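Local coordinates for protein fumarylacetoacetate hydrolase (Burkholderia xenovorans, PDB 5TI1) that probably hydrolyses fumarylacetoacetate to fumarate and acetoacetate, the last step of phenylalanine and tyrosine breakdown, with the help of a bound divalent metal ion, at residues Cys220-Glu226 against Asn259-Asp265; Pro199-Pro203 against Phe282-Ile286; Gln40-Phe44 against Ser107-Gln111; Gly62-Asp67 against Ala133-Gln137; Phe322-Val328 against Ile341-Lys347. One frame throughout, in Å; residues are numbered along the deposited sequence.

Contact 1. Residues Cys220-Glu226 against Asn259-Asp265; sequences CRKLDIE and NDWSARD. With NA (sodium ion), chain L; MG (magnesium ion), chain K.
The magnesium site of the hydrolase is built here on two antiparallel strands, where Glu-226 and Asp-260 face each other across the pair and bind one ion through Glu-226 OE2 (2.2 Å from the magnesium) and Asp-260 OD2. The two side chains lie side by side and point the same way, but their carboxylate planes stand 88° apart. Asp-153 and Glu-228 complete the protein ligands. The other oxygen of Asp-260, OD1, lies 2.4 Å from the sodium ion, which also takes the backbone oxygen of Trp-261, so a single carboxylate bridges the two metals. The second oxygen of Glu-226 faces an arginine: Arg-264 NH2 reaches Glu-226 OE1 at 2.9 Å on the anti lone pair of that oxygen, in the guanidinium plane. Arg-264 NE donates to Asp-224 OD2, also at 2.9 Å, on the anti side of a carboxylate turned 84° from the guanidinium and also held by Leu-390. Bonds at two edge positions limit the rotation of this second-shell guanidinium, and its charge would partly offset the acidic cluster round the metal. Backbone bonds join Asp-224 and Ser-262 in both directions, and Asn-259 OD1 accepts from Glu-226 N at 3.1 Å. At the far end Asp-265, its CG between the backbone N and the carbonyl carbon (chi1 48°), brings OD2 to Arg-221 N at 2.7 Å. Acidic side chains from neighbouring strands gathered on one divalent ion are characteristic of the FAH-family metal centre.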
# COMPACT_ATOMS: atom_id res chain seq x y z
N CYS B 220 -3.83 3.87 23.67
CA CYS B 220 -2.78 2.85 23.68
C CYS B 220 -1.87 2.98 24.90
O CYS B 220 -1.39 4.07 25.22
CB CYS B 220 -1.97 3.00 22.39
SG CYS B 220 -0.35 2.31 22.47
N ARG B 221 -1.64 1.87 25.59
CA ARG B 221 -0.77 1.83 26.76
C ARG B 221 0.58 1.16 26.50
O ARG B 221 1.40 1.09 27.42
CB ARG B 221 -1.45 1.11 27.93
CG ARG B 221 -2.71 1.79 28.45
CD ARG B 221 -3.44 0.89 29.44
NE ARG B 221 -4.81 1.32 29.67
CZ ARG B 221 -5.68 0.69 30.46
NH1 ARG B 221 -5.33 -0.42 31.10
NH2 ARG B 221 -6.91 1.17 30.60
N LYS B 222 0.84 0.66 25.29
CA LYS B 222 2.09 -0.02 24.96
C LYS B 222 2.60 0.50 23.62
O LYS B 222 2.68 -0.23 22.62
CB LYS B 222 1.91 -1.53 24.95
CG LYS B 222 1.70 -2.14 26.32
CD LYS B 222 1.93 -3.64 26.27
CE LYS B 222 1.74 -4.26 27.63
NZ LYS B 222 2.01 -5.72 27.55
N LEU B 223 2.95 1.78 23.59
CA LEU B 223 3.48 2.41 22.40
C LEU B 223 4.98 2.14 22.30
O LEU B 223 5.73 2.39 23.25
CB LEU B 223 3.21 3.91 22.44
CG LEU B 223 3.64 4.72 21.22
CD1 LEU B 223 2.87 4.23 19.97
CD2 LEU B 223 3.42 6.19 21.51
N ASP B 224 5.41 1.62 21.15
CA ASP B 224 6.77 1.13 21.02
C ASP B 224 7.35 1.59 19.69
O ASP B 224 6.62 1.95 18.75
CB ASP B 224 6.81 -0.40 21.15
CG ASP B 224 8.19 -0.93 21.51
OD1 ASP B 224 9.13 -0.13 21.62
OD2 ASP B 224 8.33 -2.16 21.69
N ILE B 225 8.68 1.58 19.62
CA ILE B 225 9.40 1.75 18.36
C ILE B 225 9.59 0.38 17.73
O ILE B 225 9.42 -0.66 18.38
CB ILE B 225 10.77 2.40 18.56
CG1 ILE B 225 11.73 1.39 19.19
CG2 ILE B 225 10.66 3.68 19.37
CD1 ILE B 225 13.14 1.88 19.34
N GLU B 226 9.99 0.38 16.46
CA GLU B 226 10.64 -0.78 15.85
C GLU B 226 11.80 -0.23 15.04
O GLU B 226 11.58 0.42 14.01
CB GLU B 226 9.68 -1.60 14.99
CG GLU B 226 8.55 -2.23 15.80
CD GLU B 226 8.01 -3.51 15.19
OE1 GLU B 226 7.57 -4.39 15.95
OE2 GLU B 226 8.02 -3.62 13.96
N ASN B 259 11.48 3.80 11.49
CA ASN B 259 10.89 3.50 12.79
C ASN B 259 9.43 3.13 12.55
O ASN B 259 8.59 4.01 12.28
CB ASN B 259 11.00 4.69 13.75
CG ASN B 259 10.45 4.37 15.13
OD1 ASN B 259 9.95 3.26 15.37
ND2 ASN B 259 10.56 5.33 16.07
N ASP B 260 9.12 1.84 12.66
CA ASP B 260 7.76 1.34 12.48
C ASP B 260 7.04 1.39 13.82
O ASP B 260 6.94 0.40 14.55
CB ASP B 260 7.78 -0.07 11.90
CG ASP B 260 6.39 -0.68 11.77
OD1 ASP B 260 5.41 0.09 11.68
OD2 ASP B 260 6.29 -1.93 11.79
N TRP B 261 6.54 2.59 14.16
CA TRP B 261 5.82 2.78 15.42
C TRP B 261 4.73 1.73 15.58
O TRP B 261 3.97 1.46 14.65
CB TRP B 261 5.20 4.18 15.46
CG TRP B 261 6.15 5.31 15.22
CD1 TRP B 261 6.38 5.95 14.03
CD2 TRP B 261 6.98 5.97 16.19
NE1 TRP B 261 7.31 6.95 14.20
CE2 TRP B 261 7.69 6.99 15.51
CE3 TRP B 261 7.19 5.80 17.56
CZ2 TRP B 261 8.58 7.84 16.17
CZ3 TRP B 261 8.08 6.64 18.21
CH2 TRP B 261 8.76 7.65 17.51
N SER B 262 4.67 1.14 16.77
CA SER B 262 3.77 0.02 17.05
C SER B 262 2.98 0.28 18.32
O SER B 262 3.56 0.67 19.34
CB SER B 262 4.55 -1.29 17.19
OG SER B 262 5.09 -1.69 15.93
N ALA B 263 1.67 0.05 18.26
CA ALA B 263 0.80 0.05 19.44
C ALA B 263 0.52 -1.41 19.78
O ALA B 263 -0.38 -2.03 19.20
CB ALA B 263 -0.48 0.83 19.17
N ARG B 264 1.29 -1.96 20.71
CA ARG B 264 1.33 -3.42 20.85
C ARG B 264 0.08 -3.97 21.50
O ARG B 264 -0.31 -5.11 21.19
CB ARG B 264 2.56 -3.84 21.65
CG ARG B 264 3.82 -3.36 21.01
CD ARG B 264 5.00 -4.22 21.34
NE ARG B 264 6.13 -3.75 20.57
CZ ARG B 264 6.36 -4.09 19.31
NH1 ARG B 264 5.54 -4.93 18.67
NH2 ARG B 264 7.42 -3.59 18.69
N ASP B 265 -0.56 -3.22 22.40
CA ASP B 265 -1.82 -3.70 22.97
C ASP B 265 -2.94 -3.67 21.94
O ASP B 265 -3.76 -4.59 21.89
CB ASP B 265 -2.20 -2.91 24.23
CG ASP B 265 -2.10 -1.40 24.06
OD1 ASP B 265 -1.63 -0.91 23.01
OD2 ASP B 265 -2.48 -0.68 25.00
NA NA L . 4.11 2.01 12.19
MG MG K . 7.97 -3.61 11.79

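Contact 2. Residues Pro199-Pro203 against Phe282-Ile286; sequences PVRRP and FATTI. With NA (sodium ion), chain L.
Pro-203 lies over the face of the Phe-282 ring, while Val-200 meets the edge of the same ring. Pro-203 CG sits 3.8 Å from the ring centroid and only 8° off the ring normal, a CH-pi contact almost exactly over the centre; the neighbouring CD rests nearer the CD2-CE2 side. Val-200 comes at about a right angle to the Phe-282 side chain and touches it in the ring plane, its CG1 3.8 Å from Phe-282 CE2. The first torsion of Phe-282, which sets CG between the backbone N and the carbonyl carbon (chi1 64°), turns the ring so that it presents a face to Pro-203 and an edge to Val-200. The same Val-200 CG1 also packs on Ala-283 CB at 3.6 Å, so one methyl fills the angle between ring and alanine. No hydrogen bond crosses the contact. The polar work is done on the other side of residues 282-286, where Ala-283 O and Thr-284 OG1 bind the sodium ion, at 2.4 Å and 2.9 Å. Strand 200-207 thus packs against the short link from helix 278-281 into strand 284-292, with Trp-261 of strand 252-263 touching both Val-200 and Phe-282, Leu-223 also on Phe-282, Ile-439 of strand 429-440 on Val-200, and Ser-363 of the second subunit on Pro-203 and Phe-282.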
# COMPACT_ATOMS: atom_id res chain seq x y z
N PRO B 199 5.67 14.92 14.39
CA PRO B 199 5.14 14.40 15.66
C PRO B 199 4.18 13.25 15.40
O PRO B 199 3.48 13.21 14.39
CB PRO B 199 4.43 15.61 16.28
CG PRO B 199 4.11 16.49 15.13
CD PRO B 199 5.24 16.30 14.13
N VAL B 200 4.13 12.33 16.35
CA VAL B 200 3.33 11.12 16.22
C VAL B 200 2.34 11.08 17.36
O VAL B 200 2.73 11.11 18.54
CB VAL B 200 4.21 9.86 16.24
CG1 VAL B 200 3.32 8.62 16.24
CG2 VAL B 200 5.14 9.85 15.03
N ARG B 201 1.06 11.01 17.03
CA ARG B 201 0.06 11.07 18.08
C ARG B 201 -0.24 9.67 18.58
O ARG B 201 -0.46 8.75 17.78
CB ARG B 201 -1.23 11.74 17.60
CG ARG B 201 -2.17 11.93 18.79
CD ARG B 201 -3.32 12.85 18.52
NE ARG B 201 -2.92 14.19 18.08
CZ ARG B 201 -2.66 15.23 18.88
NH1 ARG B 201 -2.70 15.09 20.20
NH2 ARG B 201 -2.33 16.39 18.35
N ARG B 202 -0.22 9.51 19.91
CA ARG B 202 -0.58 8.25 20.53
C ARG B 202 -1.96 7.84 20.04
O ARG B 202 -2.91 8.62 20.17
CB ARG B 202 -0.57 8.37 22.05
CG ARG B 202 -1.02 7.10 22.79
CD ARG B 202 -1.00 7.30 24.32
NE ARG B 202 0.32 7.72 24.81
CZ ARG B 202 1.30 6.89 25.11
NH1 ARG B 202 1.12 5.58 24.99
NH2 ARG B 202 2.48 7.36 25.52
N PRO B 203 -2.10 6.66 19.46
CA PRO B 203 -3.41 6.24 18.94
C PRO B 203 -4.36 5.81 20.04
O PRO B 203 -3.96 5.23 21.05
CB PRO B 203 -3.06 5.06 18.02
CG PRO B 203 -1.75 4.51 18.58
CD PRO B 203 -1.02 5.73 19.07
N PHE B 282 -0.78 3.89 12.04
CA PHE B 282 -0.98 5.27 12.50
C PHE B 282 0.24 6.15 12.22
O PHE B 282 0.09 7.38 12.18
CB PHE B 282 -1.35 5.30 13.99
CG PHE B 282 -0.26 4.78 14.90
CD1 PHE B 282 -0.19 3.45 15.24
CD2 PHE B 282 0.68 5.65 15.43
CE1 PHE B 282 0.81 2.98 16.08
CE2 PHE B 282 1.68 5.20 16.26
CZ PHE B 282 1.75 3.86 16.59
N ALA B 283 1.41 5.56 12.02
CA ALA B 283 2.64 6.32 11.77
C ALA B 283 3.81 5.38 11.49
O ALA B 283 3.99 4.39 12.19
CB ALA B 283 3.00 7.22 12.95
N THR B 284 4.60 5.71 10.47
CA THR B 284 5.89 5.09 10.24
C THR B 284 6.82 6.22 9.83
O THR B 284 6.47 7.01 8.95
CB THR B 284 5.82 4.00 9.17
OG1 THR B 284 4.92 2.96 9.59
CG2 THR B 284 7.20 3.40 8.93
N THR B 285 7.98 6.33 10.47
CA THR B 285 8.90 7.44 10.21
C THR B 285 10.13 6.93 9.47
O THR B 285 10.68 5.88 9.80
CB THR B 285 9.31 8.14 11.52
OG1 THR B 285 8.14 8.59 12.21
CG2 THR B 285 10.20 9.34 11.26
N ILE B 286 10.57 7.67 8.45
CA ILE B 286 11.86 7.39 7.83
C ILE B 286 12.75 8.63 7.87
O ILE B 286 12.28 9.77 7.93
CB ILE B 286 11.74 6.86 6.38
CG1 ILE B 286 11.07 7.88 5.45
CG2 ILE B 286 10.99 5.53 6.36
CD1 ILE B 286 11.10 7.46 3.97
NA NA L . 4.11 2.01 12.19

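Contact 3. Residues Gln40-Phe44 against Ser107-Gln111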
# COMPACT_ATOMS: atom_id res chain seq x y z
N GLN B 40 32.44 10.44 0.61
CA GLN B 40 32.17 9.07 0.17
C GLN B 40 30.69 8.72 0.21
O GLN B 40 30.29 7.71 -0.38
CB GLN B 40 32.96 8.08 1.03
CG GLN B 40 34.48 8.07 0.78
CD GLN B 40 35.22 9.19 1.49
OE1 GLN B 40 34.62 9.95 2.26
NE2 GLN B 40 36.53 9.27 1.26
N ASN B 41 29.87 9.53 0.89
CA ASN B 41 28.46 9.20 1.06
C ASN B 41 27.67 9.67 -0.15
O ASN B 41 27.32 8.87 -1.02
CB ASN B 41 27.92 9.82 2.35
CG ASN B 41 26.52 9.33 2.68
OD1 ASN B 41 25.87 8.69 1.86
ND2 ASN B 41 26.06 9.62 3.88
N LEU B 42 27.38 10.97 -0.21
CA LEU B 42 26.59 11.59 -1.27
C LEU B 42 25.18 10.99 -1.32
O LEU B 42 24.79 10.38 -2.33
CB LEU B 42 27.30 11.44 -2.62
CG LEU B 42 28.77 11.87 -2.59
CD1 LEU B 42 29.44 11.69 -3.95
CD2 LEU B 42 28.89 13.31 -2.11
N PRO B 43 24.39 11.13 -0.26
CA PRO B 43 23.03 10.61 -0.28
C PRO B 43 22.08 11.61 -0.94
O PRO B 43 22.36 12.80 -1.03
CB PRO B 43 22.70 10.45 1.20
CG PRO B 43 23.44 11.60 1.85
CD PRO B 43 24.70 11.81 1.02
N PHE B 44 20.93 11.09 -1.37
CA PHE B 44 19.92 11.88 -2.08
C PHE B 44 18.72 12.17 -1.19
O PHE B 44 18.28 11.32 -0.42
CB PHE B 44 19.44 11.16 -3.34
CG PHE B 44 20.47 11.07 -4.42
CD1 PHE B 44 20.58 12.06 -5.38
CD2 PHE B 44 21.34 10.00 -4.48
CE1 PHE B 44 21.54 11.99 -6.38
CE2 PHE B 44 22.30 9.91 -5.47
CZ PHE B 44 22.40 10.91 -6.42
N SER B 107 26.54 7.98 -12.84
CA SER B 107 27.00 9.19 -13.52
C SER B 107 26.92 10.41 -12.61
O SER B 107 27.91 11.14 -12.44
CB SER B 107 26.18 9.41 -14.79
OG SER B 107 26.58 10.61 -15.44
N VAL B 108 25.75 10.65 -12.01
CA VAL B 108 25.61 11.79 -11.11
C VAL B 108 26.59 11.69 -9.95
O VAL B 108 27.23 12.67 -9.57
CB VAL B 108 24.15 11.91 -10.62
CG1 VAL B 108 24.06 12.94 -9.50
CG2 VAL B 108 23.24 12.31 -11.76
N ARG B 109 26.72 10.49 -9.37
CA ARG B 109 27.60 10.33 -8.22
C ARG B 109 29.05 10.62 -8.58
O ARG B 109 29.78 11.24 -7.79
CB ARG B 109 27.46 8.91 -7.66
CG ARG B 109 28.47 8.64 -6.59
CD ARG B 109 28.41 7.24 -6.07
NE ARG B 109 29.48 7.04 -5.12
CZ ARG B 109 29.38 7.33 -3.84
NH1 ARG B 109 28.24 7.82 -3.37
NH2 ARG B 109 30.42 7.14 -3.02
N VAL B 110 29.49 10.20 -9.76
CA VAL B 110 30.87 10.45 -10.17
C VAL B 110 31.09 11.94 -10.43
O VAL B 110 32.11 12.50 -10.02
CB VAL B 110 31.23 9.59 -11.40
CG1 VAL B 110 32.62 9.95 -11.90
CG2 VAL B 110 31.19 8.12 -11.04
N GLN B 111 30.16 12.59 -11.13
CA GLN B 111 30.29 14.02 -11.38
C GLN B 111 30.36 14.80 -10.06
O GLN B 111 31.23 15.66 -9.88
CB GLN B 111 29.12 14.51 -12.23
CG GLN B 111 29.08 13.93 -13.64
CD GLN B 111 27.82 14.34 -14.40
OE1 GLN B 111 27.71 15.47 -14.88
NE2 GLN B 111 26.86 13.43 -14.49
O HOH W 1 25.59 8.46 -4.36
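The irregular chain of residues 40-44, with Leu-42 at positive phi (60°), passes beside helix 102-116 and turns the carbonyl groups of Gln-40 and Asn-41 toward Arg-109. The arginine extends from CG to NE and lays its guanidinium edge against both oxygens. Arg-109 NH2 donates to Gln-40 O at 2.7 Å in a nearly straight bond (177°), while Arg-109 NH1 reaches Asn-41 O, also at 2.7 Å. Both acceptors lie in the guanidinium plane, yet each nitrogen stands well above the plane of the carbonyl it meets. NH1 has a further partner in a water, 2.9 Å away and again at the edge, which donates to Leu-42 O. Leu-42 crosses the arginine at about a right angle: its CB lies 3.8 Å from Arg-109 NH1, and its CD1 sits over one face of the guanidinium, toward the rim. Farther along, the Phe-44 ring offers its edge to the helix, and CZ meets Val-108 CG1 at 4.0 Å. Arg-109 NE is hydrogen-bonded to Thr-18 OG1, beyond the two segments. The buried guanidinium therefore meets backbone oxygens and a water at its edge, with the Thr-18 hydroxyl on NE, and these bonds fix its rotation. In this contact its positive charge faces carbonyl dipoles, not a carboxylate, and the arginine ties three successive peptide groups of the loop to the helix, the third through water.

Contact 4. Residues Gly62-Asp67 against Ala133-Gln137; sequences GDSIVD and ALIRQ
Gln-137 reaches back over the strand of residues 64-67, which pairs with 134-136 at one margin of the five-stranded antiparallel sheet of the N-terminal region. Its CB lies 3.4 Å from Asp-63 O, the same oxygen that accepts the backbone N-H of Gln-137. CG passes that carbonyl too and packs on Ile-65 CG1 at 3.6 Å, crossing the isoleucine at about a right angle. Extended beyond CG (chi2 172°), the chain carries CD past the Asp-63 carbonyl and brings NE2 to Ser-64 O, 2.9 Å away. That bond is nearly straight (173°) and lies in the amide plane, so the amide points its N-H edge-on at the partner strand. Along the ladder, Ile-65 and Ile-135 form a hydrogen-bonded pair in which the bond from Ile-65 N is weak, and Asp-67 N donates to Ala-133 O. Val-66 and Leu-134 lie side by side on one face, touching through CG2 and CD1 respectively; Trp-26 and Val-27 lie against the same leucine. Asp-67 turns its carboxylate outside the pair, to Arg-56 and the backbone N of Ala-70 at the start of helix 68-73. At the other end Arg-136, bent at chi2 and chi3, folds back on Asp-63, and the carboxylate and guanidinium stack with planes 8° apart. Asp-63 OD2 stands 3.5 Å from Arg-136 NH2 over the face, a pairing of charges alone, while a water at the guanidinium edge bridges Arg-136 NE to Asp-63 O.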
# COMPACT_ATOMS: atom_id res chain seq x y z
N GLY B 62 28.87 17.18 4.20
CA GLY B 62 29.14 17.85 5.46
C GLY B 62 27.85 18.32 6.09
O GLY B 62 26.83 17.63 6.06
N ASP B 63 27.88 19.54 6.63
CA ASP B 63 26.68 20.14 7.21
C ASP B 63 25.86 20.92 6.18
O ASP B 63 24.98 21.70 6.56
CB ASP B 63 27.07 21.03 8.40
CG ASP B 63 27.98 22.19 8.02
OD1 ASP B 63 28.16 22.44 6.81
OD2 ASP B 63 28.52 22.85 8.94
N SER B 64 26.11 20.72 4.89
CA SER B 64 25.45 21.48 3.84
C SER B 64 24.69 20.55 2.89
O SER B 64 24.57 19.34 3.12
CB SER B 64 26.46 22.34 3.10
OG SER B 64 26.95 23.37 3.94
N ILE B 65 24.15 21.13 1.83
CA ILE B 65 23.39 20.42 0.81
C ILE B 65 23.78 20.98 -0.54
O ILE B 65 23.85 22.21 -0.71
CB ILE B 65 21.86 20.56 1.01
CG1 ILE B 65 21.43 20.11 2.40
CG2 ILE B 65 21.11 19.81 -0.06
CD1 ILE B 65 19.95 20.46 2.72
N VAL B 66 24.03 20.11 -1.51
CA VAL B 66 24.24 20.53 -2.88
C VAL B 66 22.89 20.58 -3.60
O VAL B 66 22.15 19.59 -3.61
CB VAL B 66 25.22 19.61 -3.61
CG1 VAL B 66 25.38 20.06 -5.03
CG2 VAL B 66 26.57 19.60 -2.90
N ASP B 67 22.58 21.72 -4.18
CA ASP B 67 21.38 21.89 -5.00
C ASP B 67 21.70 21.32 -6.38
O ASP B 67 22.41 21.94 -7.17
CB ASP B 67 21.01 23.37 -5.08
CG ASP B 67 19.67 23.62 -5.75
OD1 ASP B 67 19.26 22.83 -6.63
OD2 ASP B 67 19.02 24.63 -5.40
N ALA B 133 24.56 27.24 -4.92
CA ALA B 133 24.33 25.81 -5.07
C ALA B 133 24.58 25.02 -3.80
O ALA B 133 24.19 23.84 -3.74
CB ALA B 133 25.19 25.24 -6.21
N LEU B 134 25.21 25.61 -2.79
CA LEU B 134 25.45 24.95 -1.52
C LEU B 134 24.69 25.67 -0.42
O LEU B 134 24.89 26.87 -0.20
CB LEU B 134 26.95 24.89 -1.20
CG LEU B 134 27.55 23.54 -1.56
CD1 LEU B 134 27.73 23.44 -3.06
CD2 LEU B 134 28.86 23.32 -0.85
N ILE B 135 23.83 24.94 0.28
CA ILE B 135 22.93 25.49 1.29
C ILE B 135 23.20 24.77 2.60
O ILE B 135 23.43 23.55 2.61
CB ILE B 135 21.46 25.33 0.85
CG1 ILE B 135 21.11 26.36 -0.23
CG2 ILE B 135 20.50 25.44 2.02
CD1 ILE B 135 21.06 25.76 -1.63
N ARG B 136 23.19 25.52 3.70
CA ARG B 136 23.35 24.92 5.02
C ARG B 136 22.13 24.07 5.36
O ARG B 136 21.00 24.47 5.10
CB ARG B 136 23.56 26.00 6.08
CG ARG B 136 24.83 26.82 5.93
CD ARG B 136 26.08 26.06 6.38
NE ARG B 136 25.94 25.52 7.73
CZ ARG B 136 26.52 26.01 8.83
NH1 ARG B 136 27.32 27.07 8.76
NH2 ARG B 136 26.32 25.42 10.00
N GLN B 137 22.36 22.89 5.93
CA GLN B 137 21.23 22.09 6.39
C GLN B 137 20.44 22.84 7.46
O GLN B 137 19.23 22.63 7.61
CB GLN B 137 21.73 20.75 6.93
CG GLN B 137 22.31 19.84 5.84
CD GLN B 137 22.97 18.60 6.40
OE1 GLN B 137 22.58 18.10 7.46
NE2 GLN B 137 23.98 18.09 5.68
O HOH W 2 23.98 23.41 8.76

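Contact 5. Residues Phe322-Val328 against Ile341-Lys347; sequences FDITLEV and ITRTNFK
Ile-341, already within strand 339-345, donates its backbone N-H to Val-328 O and lays CD1 3.8 Å from Val-328 CG1. Thr-342 follows with CG2 against both CB and CG2 of the same valine, while its OG1 turns outside the pair to the backbone oxygens of Phe-386 and Asp-384. On the other face Arg-343 packs its CG on Glu-327 CG at 3.9 Å; their charged ends form a long salt bridge, Glu-327 OE2 to Arg-343 NE 4.0 Å. Thr-344 exchanges two backbone bonds with Leu-326. Asn-345 has its CG anti to the backbone N (chi1 -162°), which swings the amide toward residues 323-324: ND2 donates to Asp-323 OD1 at 2.8 Å, the planes 42° apart, and OD1 receives a weak bond from Ile-324 N. The same OD1 takes Lys-347 N at 2.7 Å on a lone pair, closing an Asx turn. Phe-346 lies alongside Ile-324, its CD2 3.8 Å from Ile-324 CD1; its N donates to Ile-324 O, and a water links its carbonyl oxygen to Phe-322 N. Lys-347 rests its CB 3.5 Å from Phe-322 O. This is an antiparallel beta hairpin whose second strand runs through an Asx turn into a 3-10 segment.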
# COMPACT_ATOMS: atom_id res chain seq x y z
N PHE B 322 25.27 -5.95 5.28
CA PHE B 322 25.90 -4.64 5.31
C PHE B 322 26.15 -4.23 6.75
O PHE B 322 25.29 -4.41 7.62
CB PHE B 322 25.05 -3.61 4.57
CG PHE B 322 25.04 -3.82 3.07
CD1 PHE B 322 24.14 -4.69 2.49
CD2 PHE B 322 25.96 -3.17 2.26
CE1 PHE B 322 24.14 -4.90 1.12
CE2 PHE B 322 25.97 -3.38 0.88
CZ PHE B 322 25.07 -4.25 0.31
N ASP B 323 27.35 -3.71 6.98
CA ASP B 323 27.84 -3.35 8.32
C ASP B 323 27.39 -1.92 8.61
O ASP B 323 28.09 -0.95 8.32
CB ASP B 323 29.35 -3.51 8.35
CG ASP B 323 29.95 -3.24 9.71
OD1 ASP B 323 29.22 -2.89 10.66
OD2 ASP B 323 31.19 -3.37 9.82
N ILE B 324 26.19 -1.79 9.18
CA ILE B 324 25.57 -0.50 9.48
C ILE B 324 25.35 -0.45 10.98
O ILE B 324 24.52 -1.18 11.52
CB ILE B 324 24.24 -0.29 8.75
CG1 ILE B 324 24.33 -0.64 7.26
CG2 ILE B 324 23.79 1.15 8.90
CD1 ILE B 324 23.03 -0.37 6.50
N THR B 325 26.12 0.41 11.66
CA THR B 325 25.92 0.63 13.08
C THR B 325 24.63 1.42 13.28
O THR B 325 24.41 2.43 12.61
CB THR B 325 27.12 1.38 13.67
OG1 THR B 325 28.28 0.54 13.65
CG2 THR B 325 26.85 1.80 15.11
N LEU B 326 23.78 0.95 14.18
CA LEU B 326 22.50 1.60 14.48
C LEU B 326 22.39 1.90 15.97
O LEU B 326 22.84 1.11 16.81
CB LEU B 326 21.34 0.72 14.03
CG LEU B 326 21.31 0.31 12.56
CD1 LEU B 326 20.33 -0.83 12.36
CD2 LEU B 326 20.94 1.47 11.65
N GLU B 327 21.77 3.04 16.30
CA GLU B 327 21.56 3.46 17.68
C GLU B 327 20.20 4.12 17.79
O GLU B 327 19.68 4.70 16.84
CB GLU B 327 22.64 4.44 18.17
CG GLU B 327 24.06 3.90 18.09
CD GLU B 327 25.07 4.75 18.86
OE1 GLU B 327 24.66 5.76 19.46
OE2 GLU B 327 26.27 4.39 18.86
N VAL B 328 19.62 4.05 18.99
CA VAL B 328 18.37 4.72 19.28
C VAL B 328 18.55 5.47 20.59
O VAL B 328 19.14 4.93 21.54
CB VAL B 328 17.18 3.73 19.36
CG1 VAL B 328 15.89 4.45 19.77
CG2 VAL B 328 17.00 2.99 18.01
N ILE B 341 19.30 3.96 24.27
CA ILE B 341 18.60 2.80 24.80
C ILE B 341 18.95 1.51 24.07
O ILE B 341 18.67 0.42 24.60
CB ILE B 341 17.07 3.01 24.78
CG1 ILE B 341 16.57 3.19 23.34
CG2 ILE B 341 16.70 4.18 25.70
CD1 ILE B 341 15.07 2.97 23.18
N THR B 342 19.55 1.59 22.89
CA THR B 342 20.06 0.38 22.25
C THR B 342 21.13 0.75 21.24
O THR B 342 21.16 1.88 20.73
CB THR B 342 18.93 -0.43 21.60
OG1 THR B 342 19.43 -1.72 21.22
CG2 THR B 342 18.35 0.30 20.39
N ARG B 343 22.03 -0.20 20.98
CA ARG B 343 23.04 -0.09 19.93
C ARG B 343 23.14 -1.46 19.26
O ARG B 343 23.37 -2.45 19.95
CB ARG B 343 24.41 0.31 20.49
CG ARG B 343 24.46 1.63 21.25
CD ARG B 343 25.82 1.80 21.98
NE ARG B 343 25.96 3.12 22.60
CZ ARG B 343 25.44 3.46 23.78
NH1 ARG B 343 24.73 2.58 24.49
NH2 ARG B 343 25.62 4.69 24.26
N THR B 344 22.94 -1.52 17.95
CA THR B 344 23.01 -2.81 17.25
C THR B 344 23.59 -2.59 15.86
O THR B 344 24.25 -1.57 15.60
CB THR B 344 21.62 -3.48 17.22
OG1 THR B 344 21.76 -4.81 16.70
CG2 THR B 344 20.66 -2.70 16.34
N ASN B 345 23.38 -3.55 14.96
CA ASN B 345 23.94 -3.52 13.62
C ASN B 345 23.00 -4.24 12.66
O ASN B 345 22.45 -5.29 12.99
CB ASN B 345 25.33 -4.17 13.57
CG ASN B 345 26.12 -3.76 12.33
OD1 ASN B 345 25.75 -4.10 11.20
ND2 ASN B 345 27.20 -3.01 12.54
N PHE B 346 22.83 -3.66 11.47
CA PHE B 346 22.02 -4.28 10.43
C PHE B 346 22.61 -5.61 9.95
O PHE B 346 21.88 -6.46 9.43
CB PHE B 346 21.89 -3.27 9.28
CG PHE B 346 21.04 -3.75 8.12
CD1 PHE B 346 19.69 -4.01 8.28
CD2 PHE B 346 21.60 -3.89 6.86
CE1 PHE B 346 18.91 -4.42 7.19
CE2 PHE B 346 20.83 -4.30 5.77
CZ PHE B 346 19.48 -4.56 5.94
N LYS B 347 23.91 -5.85 10.16
CA LYS B 347 24.53 -7.07 9.66
C LYS B 347 23.98 -8.34 10.30
O LYS B 347 24.22 -9.42 9.76
CB LYS B 347 26.05 -7.03 9.85
CG LYS B 347 26.51 -7.19 11.29
CD LYS B 347 28.00 -6.90 11.39
CE LYS B 347 28.49 -6.98 12.83
NZ LYS B 347 29.98 -7.04 12.88
O HOH W 3 22.77 -7.09 6.66

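Contacts 1 and 2 touch, since strands 252-263 and 284-292 are neighbours in one sheet: Trp-261 NE1 meets Thr-285 OG1 at 2.7 Å, and both contacts supply ligands to the sodium ion. Contact 1 is buried and ionic, contact 2 buried and almost wholly apolar. Contact 5, also largely buried, reaches contact 1 through Val-328 on Ile-225 but is held mainly by strand pairing, with no metal and one long salt bridge. Contacts 3 and 4 belong to the N-terminal region, far from the metals, their centres about 14 Å apart and their segments alternating along the chain. Contact 3 buries an arginine among carbonyls, whereas partly buried contact 4 has a solvent-exposed arginine stacked on a carboxylate.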